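Side-chain contacts in transcriptional activator, putative (Pyrococcus furiosus, PDB 1RTW), which is of undefined precise function but is a putative transcriptional activator with the all-helical architecture of the TENA/THI-4/PQQC family: residues N12-R15 / R16-H20; L23-A27 / E28-K32. All blocks are in the same frame, centred on the assembly; numbering follows the deposited sequence.

Contact 1: residues N12-R15 / R16-H20; sequences NIWR and RFLPH
With its CG held between the backbone N and the carbonyl carbon (chi1 66°), F17 folds its ring back toward the last turn of helix 11-15, where W14, its CG anti to the carbonyl carbon (chi1 -77°), points the same way alongside it. The corner of the phenyl ring meets the indole: F17 CZ lies over one face, offset toward the rim, and comes within 3.5 Å of W14 CD2. The two planes are inclined obliquely, at 42°. A CH-pi contact adds to it, since W14 CA sits over the face of the F17 ring, 4.0 Å from its centroid. L18 runs alongside W14, and its CD1 comes near the plane of the indole at its edge, 4.2 Å from W14 CE3.

The backbone makes this folding back possible through a type I turn from R15 to L18. F17 N donates to W14 O at 2.9 Å, whereas the bonds from R16 N to I13 O and from L18 N to R15 O are weak.

The indole N-H is used elsewhere, W14 NE1 bonding to S195 OG of helix 181-201, which also receives I13, R16 and F17 on L199. Helix 118-142 takes W14 on K130 and A131 and L18 on E134, placing the turn against both helices.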
ATOM      1  N   ASN B  12      -0.610  23.091 -24.028  1.00 47.91           N
ATOM      2  CA  ASN B  12      -1.954  23.524 -24.384  1.00 49.15           C
ATOM      3  C   ASN B  12      -2.846  23.567 -23.138  1.00 46.98           C
ATOM      4  O   ASN B  12      -3.595  24.525 -22.935  1.00 46.82           O
ATOM      5  CB  ASN B  12      -2.552  22.610 -25.461  1.00 54.07           C
ATOM      6  CG  ASN B  12      -3.342  23.382 -26.516  1.00 58.61           C
ATOM      7  OD1 ASN B  12      -3.046  23.299 -27.713  1.00 58.63           O
ATOM      8  ND2 ASN B  12      -4.347  24.139 -26.075  1.00 58.52           N
ATOM      9  N   ILE B  13      -2.719  22.557 -22.278  1.00 43.89           N
ATOM     10  CA  ILE B  13      -3.503  22.503 -21.048  1.00 39.54           C
ATOM     11  C   ILE B  13      -3.009  23.547 -20.049  1.00 35.97           C
ATOM     12  O   ILE B  13      -3.808  24.235 -19.419  1.00 34.05           O
ATOM     13  CB  ILE B  13      -3.446  21.104 -20.398  1.00 40.38           C
ATOM     14  CG1 ILE B  13      -4.025  20.067 -21.362  1.00 44.13           C
ATOM     15  CG2 ILE B  13      -4.226  21.096 -19.078  1.00 39.54           C
ATOM     16  CD1 ILE B  13      -3.983  18.642 -20.835  1.00 46.92           C
ATOM     17  N   TRP B  14      -1.691  23.671 -19.913  1.00 33.23           N
ATOM     18  CA  TRP B  14      -1.116  24.647 -18.987  1.00 31.77           C
ATOM     19  C   TRP B  14      -1.467  26.080 -19.366  1.00 32.62           C
ATOM     20  O   TRP B  14      -1.671  26.922 -18.493  1.00 31.20           O
ATOM     21  CB  TRP B  14       0.404  24.479 -18.884  1.00 26.11           C
ATOM     22  CG  TRP B  14       0.799  23.303 -18.036  1.00 23.82           C
ATOM     23  CD1 TRP B  14       0.276  22.039 -18.093  1.00 20.37           C
ATOM     24  CD2 TRP B  14       1.765  23.287 -16.980  1.00 20.05           C
ATOM     25  NE1 TRP B  14       0.851  21.247 -17.136  1.00 20.71           N
ATOM     26  CE2 TRP B  14       1.766  21.990 -16.428  1.00 19.52           C
ATOM     27  CE3 TRP B  14       2.627  24.249 -16.433  1.00 18.13           C
ATOM     28  CZ2 TRP B  14       2.596  21.621 -15.369  1.00 16.13           C
ATOM     29  CZ3 TRP B  14       3.454  23.882 -15.379  1.00 17.10           C
ATOM     30  CH2 TRP B  14       3.427  22.579 -14.858  1.00 15.58           C
ATOM     31  N   ARG B  15      -1.559  26.345 -20.668  1.00 35.70           N
ATOM     32  CA  ARG B  15      -1.896  27.679 -21.157  1.00 38.75           C
ATOM     33  C   ARG B  15      -3.263  28.085 -20.621  1.00 36.93           C
ATOM     34  O   ARG B  15      -3.507  29.264 -20.356  1.00 36.70           O
ATOM     35  CB  ARG B  15      -1.902  27.715 -22.689  1.00 44.99           C
ATOM     36  CG  ARG B  15      -1.667  29.102 -23.274  1.00 53.40           C
ATOM     37  CD  ARG B  15      -1.925  29.140 -24.772  1.00 60.84           C
ATOM     38  NE  ARG B  15      -1.127  28.157 -25.506  1.00 68.57           N
ATOM     39  CZ  ARG B  15      -1.640  27.164 -26.232  1.00 72.22           C
ATOM     40  NH1 ARG B  15      -2.957  27.015 -26.321  1.00 73.41           N
ATOM     41  NH2 ARG B  15      -0.837  26.314 -26.862  1.00 74.47           N
ATOM     42  N   ARG B  16      -4.141  27.099 -20.446  1.00 35.08           N
ATOM     43  CA  ARG B  16      -5.478  27.345 -19.924  1.00 33.90           C
ATOM     44  C   ARG B  16      -5.456  27.855 -18.476  1.00 30.45           C
ATOM     45  O   ARG B  16      -6.409  28.505 -18.042  1.00 27.54           O
ATOM     46  CB  ARG B  16      -6.380  26.112 -20.074  1.00 39.96           C
ATOM     47  CG  ARG B  16      -6.862  25.822 -21.505  1.00 47.12           C
ATOM     48  CD  ARG B  16      -7.734  24.568 -21.536  1.00 54.57           C
ATOM     49  NE  ARG B  16      -8.189  24.204 -22.877  1.00 60.72           N
ATOM     50  CZ  ARG B  16      -8.779  23.049 -23.177  1.00 64.88           C
ATOM     51  NH1 ARG B  16      -8.986  22.138 -22.230  1.00 67.30           N
ATOM     52  NH2 ARG B  16      -9.167  22.799 -24.422  1.00 67.14           N
ATOM     53  N   PHE B  17      -4.395  27.560 -17.720  1.00 27.18           N
ATOM     54  CA  PHE B  17      -4.309  28.095 -16.355  1.00 26.24           C
ATOM     55  C   PHE B  17      -3.194  29.130 -16.156  1.00 27.31           C
ATOM     56  O   PHE B  17      -2.921  29.575 -15.039  1.00 25.69           O
ATOM     57  CB  PHE B  17      -4.305  27.006 -15.262  1.00 22.61           C
ATOM     58  CG  PHE B  17      -3.096  26.102 -15.258  1.00 19.18           C
ATOM     59  CD1 PHE B  17      -1.906  26.509 -14.664  1.00 16.89           C
ATOM     60  CD2 PHE B  17      -3.188  24.793 -15.743  1.00 16.95           C
ATOM     61  CE1 PHE B  17      -0.828  25.632 -14.540  1.00 15.21           C
ATOM     62  CE2 PHE B  17      -2.120  23.903 -15.628  1.00 13.95           C
ATOM     63  CZ  PHE B  17      -0.937  24.322 -15.021  1.00 18.11           C
ATOM     64  N   LEU B  18      -2.609  29.566 -17.266  1.00 29.60           N
ATOM     65  CA  LEU B  18      -1.552  30.567 -17.243  1.00 31.41           C
ATOM     66  C   LEU B  18      -1.935  31.714 -18.182  1.00 32.69           C
ATOM     67  O   LEU B  18      -1.344  31.879 -19.257  1.00 35.89           O
ATOM     68  CB  LEU B  18      -0.219  29.942 -17.679  1.00 31.16           C
ATOM     69  CG  LEU B  18       0.357  28.850 -16.771  1.00 27.64           C
ATOM     70  CD1 LEU B  18       1.523  28.134 -17.439  1.00 27.71           C
ATOM     71  CD2 LEU B  18       0.778  29.462 -15.459  1.00 27.90           C
ATOM     72  N   PRO B  19      -2.900  32.556 -17.766  1.00 31.19           N
ATOM     73  CA  PRO B  19      -3.630  32.498 -16.499  1.00 29.33           C
ATOM     74  C   PRO B  19      -5.046  31.924 -16.597  1.00 30.46           C
ATOM     75  O   PRO B  19      -5.649  31.857 -17.669  1.00 31.88           O
ATOM     76  CB  PRO B  19      -3.720  33.959 -16.134  1.00 27.59           C
ATOM     77  CG  PRO B  19      -4.102  34.555 -17.488  1.00 28.32           C
ATOM     78  CD  PRO B  19      -3.203  33.817 -18.474  1.00 28.01           C
ATOM     79  N   HIS B  20      -5.569  31.507 -15.453  1.00 30.55           N
ATOM     80  CA  HIS B  20      -6.933  31.002 -15.379  1.00 29.74           C
ATOM     81  C   HIS B  20      -7.721  32.170 -14.813  1.00 30.04           C
ATOM     82  O   HIS B  20      -7.139  33.060 -14.191  1.00 30.72           O
ATOM     83  CB  HIS B  20      -7.032  29.809 -14.425  1.00 26.96           C
ATOM     84  CG  HIS B  20      -8.433  29.330 -14.198  1.00 23.04           C
ATOM     85  ND1 HIS B  20      -9.261  29.873 -13.240  1.00 22.27           N
ATOM     86  CD2 HIS B  20      -9.155  28.359 -14.809  1.00 22.27           C
ATOM     87  CE1 HIS B  20     -10.431  29.260 -13.270  1.00 22.68           C
ATOM     88  NE2 HIS B  20     -10.392  28.336 -14.214  1.00 20.13           N
TER

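Contact 2: residues L23-A27 / E28-K32; sequences LIEMA and ENTIK
T30, just past the end of helix 21-28, crosses E25 of its last turn at about a right angle, the threonine hydroxyl pressing on the aliphatic root of the glutamate with OG1 3.2 Å from E25 CB. The hydroxyl reaches this spot by standing between its own backbone N and carbonyl carbon (chi1 57°). I31 likewise crosses E25, and its CB lies 3.8 Å from E25 CB. On another flank of the helix, I24 and E28 run side by side, with the branch methyl CG2 of I24 packed 3.5 Å from E28 OE2.

These side chains are set in place by a Schellman motif. N29, with a positive phi of 63°, turns the chain out of the helix and donates weakly to M26 O. T30 N then reaches back to E25 O at 3.0 Å, a weak bond, and the same carbonyl takes a second weak one from I31 N at 3.3 Å. One residue before N29, E28 N still makes the helical i to i-4 bond to I24 O at 2.9 Å.

Further out, a water donates to E25 OE1 at 2.5 Å and accepts from K32 N at 2.6 Å, joining the glutamate to K32, which holds the N-cap position of helix 33-60. Y206 adds a weak hydrogen bond to E25 OE1, while K32 NZ forms a salt bridge with E34.

Residue E25 thus serves the turn twice: its carbonyl gathers two backbone N-H groups past the helix end, and its carboxylate extends the link through water to K32 N.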
ATOM      1  N   LEU B  23      -6.781  33.398 -11.488  1.00 29.47           N
ATOM      2  CA  LEU B  23      -5.510  34.110 -11.396  1.00 30.26           C
ATOM      3  C   LEU B  23      -5.610  35.557 -11.863  1.00 32.39           C
ATOM      4  O   LEU B  23      -4.928  36.428 -11.327  1.00 32.45           O
ATOM      5  CB  LEU B  23      -4.418  33.365 -12.170  1.00 29.06           C
ATOM      6  CG  LEU B  23      -4.201  31.892 -11.779  1.00 29.93           C
ATOM      7  CD1 LEU B  23      -3.051  31.310 -12.568  1.00 30.92           C
ATOM      8  CD2 LEU B  23      -3.929  31.748 -10.291  1.00 30.41           C
ATOM      9  N   ILE B  24      -6.456  35.810 -12.859  1.00 34.90           N
ATOM     10  CA  ILE B  24      -6.657  37.162 -13.374  1.00 37.66           C
ATOM     11  C   ILE B  24      -7.288  38.014 -12.283  1.00 38.25           C
ATOM     12  O   ILE B  24      -6.917  39.174 -12.088  1.00 40.48           O
ATOM     13  CB  ILE B  24      -7.621  37.179 -14.579  1.00 39.31           C
ATOM     14  CG1 ILE B  24      -7.015  36.427 -15.759  1.00 39.82           C
ATOM     15  CG2 ILE B  24      -7.956  38.615 -14.969  1.00 37.42           C
ATOM     16  CD1 ILE B  24      -7.984  36.249 -16.918  1.00 43.33           C
ATOM     17  N   GLU B  25      -8.233  37.422 -11.565  1.00 36.98           N
ATOM     18  CA  GLU B  25      -8.930  38.136 -10.514  1.00 36.62           C
ATOM     19  C   GLU B  25      -8.048  38.380  -9.307  1.00 37.38           C
ATOM     20  O   GLU B  25      -8.169  39.411  -8.651  1.00 36.99           O
ATOM     21  CB  GLU B  25     -10.221  37.413 -10.147  1.00 35.48           C
ATOM     22  CG  GLU B  25     -11.179  37.320 -11.324  1.00 33.51           C
ATOM     23  CD  GLU B  25     -12.526  36.730 -10.970  1.00 31.47           C
ATOM     24  OE1 GLU B  25     -12.735  36.292  -9.821  1.00 30.87           O
ATOM     25  OE2 GLU B  25     -13.385  36.712 -11.867  1.00 31.24           O
HETATM   26  N   MSE B  26      -7.154  37.438  -9.023  1.00 38.61           N
HETATM   27  CA  MSE B  26      -6.217  37.592  -7.915  1.00 40.46           C
HETATM   28  C   MSE B  26      -5.287  38.763  -8.254  1.00 38.62           C
HETATM   29  O   MSE B  26      -5.025  39.627  -7.411  1.00 36.77           O
HETATM   30  CB  MSE B  26      -5.374  36.325  -7.741  1.00 44.43           C
HETATM   31  CG  MSE B  26      -6.086  35.143  -7.105  1.00 49.42           C
HETATM   32 SE   MSE B  26      -6.302  35.282  -5.185  1.00 55.38          SE
HETATM   33  CE  MSE B  26      -4.580  35.987  -4.733  1.00 49.84           C
ATOM     34  N   ALA B  27      -4.839  38.793  -9.510  1.00 38.10           N
ATOM     35  CA  ALA B  27      -3.923  39.815 -10.019  1.00 40.36           C
ATOM     36  C   ALA B  27      -4.519  41.214 -10.120  1.00 41.88           C
ATOM     37  O   ALA B  27      -3.819  42.200  -9.895  1.00 43.19           O
ATOM     38  CB  ALA B  27      -3.351  39.391 -11.372  1.00 39.37           C
ATOM     39  N   GLU B  28      -5.802  41.297 -10.459  1.00 43.37           N
ATOM     40  CA  GLU B  28      -6.487  42.576 -10.591  1.00 43.55           C
ATOM     41  C   GLU B  28      -7.282  42.919  -9.339  1.00 43.18           C
ATOM     42  O   GLU B  28      -7.908  43.975  -9.268  1.00 43.46           O
ATOM     43  CB  GLU B  28      -7.429  42.545 -11.798  1.00 45.21           C
ATOM     44  CG  GLU B  28      -6.728  42.312 -13.140  1.00 49.20           C
ATOM     45  CD  GLU B  28      -7.687  42.282 -14.331  1.00 52.33           C
ATOM     46  OE1 GLU B  28      -8.899  42.528 -14.142  1.00 53.09           O
ATOM     47  OE2 GLU B  28      -7.226  42.011 -15.466  1.00 53.27           O
ATOM     48  N   ASN B  29      -7.255  42.017  -8.360  1.00 42.86           N
ATOM     49  CA  ASN B  29      -7.982  42.176  -7.100  1.00 43.66           C
ATOM     50  C   ASN B  29      -9.494  42.233  -7.231  1.00 43.80           C
ATOM     51  O   ASN B  29     -10.195  42.685  -6.319  1.00 43.61           O
ATOM     52  CB  ASN B  29      -7.472  43.374  -6.308  1.00 44.77           C
ATOM     53  CG  ASN B  29      -6.509  42.967  -5.226  1.00 47.20           C
ATOM     54  OD1 ASN B  29      -5.290  43.053  -5.398  1.00 46.97           O
ATOM     55  ND2 ASN B  29      -7.048  42.484  -4.108  1.00 47.63           N
ATOM     56  N   THR B  30      -9.984  41.737  -8.365  1.00 44.06           N
ATOM     57  CA  THR B  30     -11.408  41.687  -8.657  1.00 44.12           C
ATOM     58  C   THR B  30     -12.021  40.435  -8.030  1.00 43.51           C
ATOM     59  O   THR B  30     -13.223  40.198  -8.142  1.00 42.52           O
ATOM     60  CB  THR B  30     -11.660  41.629 -10.180  1.00 45.33           C
ATOM     61  OG1 THR B  30     -10.988  40.493 -10.732  1.00 46.50           O
ATOM     62  CG2 THR B  30     -11.147  42.885 -10.863  1.00 46.71           C
ATOM     63  N   ILE B  31     -11.184  39.638  -7.371  1.00 44.23           N
ATOM     64  CA  ILE B  31     -11.626  38.396  -6.747  1.00 44.85           C
ATOM     65  C   ILE B  31     -12.581  38.612  -5.579  1.00 43.67           C
ATOM     66  O   ILE B  31     -12.288  39.331  -4.625  1.00 43.92           O
ATOM     67  CB  ILE B  31     -10.406  37.501  -6.359  1.00 45.60           C
ATOM     68  CG1 ILE B  31     -10.845  36.059  -6.087  1.00 46.25           C
ATOM     69  CG2 ILE B  31      -9.635  38.114  -5.191  1.00 46.19           C
ATOM     70  CD1 ILE B  31     -11.271  35.805  -4.675  1.00 49.17           C
ATOM     71  N   LYS B  32     -13.748  37.998  -5.698  1.00 43.97           N
ATOM     72  CA  LYS B  32     -14.790  38.083  -4.692  1.00 45.78           C
ATOM     73  C   LYS B  32     -14.448  37.208  -3.497  1.00 47.65           C
ATOM     74  O   LYS B  32     -13.923  36.105  -3.643  1.00 47.48           O
ATOM     75  CB  LYS B  32     -16.131  37.648  -5.287  1.00 45.52           C
ATOM     76  CG  LYS B  32     -16.525  38.403  -6.545  1.00 43.86           C
ATOM     77  CD  LYS B  32     -17.858  39.101  -6.379  1.00 45.21           C
ATOM     78  CE  LYS B  32     -19.035  38.143  -6.458  1.00 46.33           C
ATOM     79  NZ  LYS B  32     -19.233  37.268  -5.271  1.00 46.33           N
TER
HETATM   80  O   HOH W   1     -14.121  36.503  -7.757  1.00 30.11           O

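In the fold
From the N terminus the chain passes through helix 2-8 into helix 11-15, and contact 1 closes the turn that ends this short helix. Contact 2 follows in series, closing the exit from helix 21-28 before the long helix 33-60 begins; the two neither nest nor cross. Their centres lie about 16 Å apart, yet the segments meet, P19 CG packing 3.9 Å from I24 CG1. At the end of contact 1, H20 caps helix 21-28 by a hydrogen bond to F22 N and hydrogen-bonds to D203, just past helix 181-201. Both contacts rest on helix 118-142, so the successive short helices are laid along it before the chain enters helix 33-60.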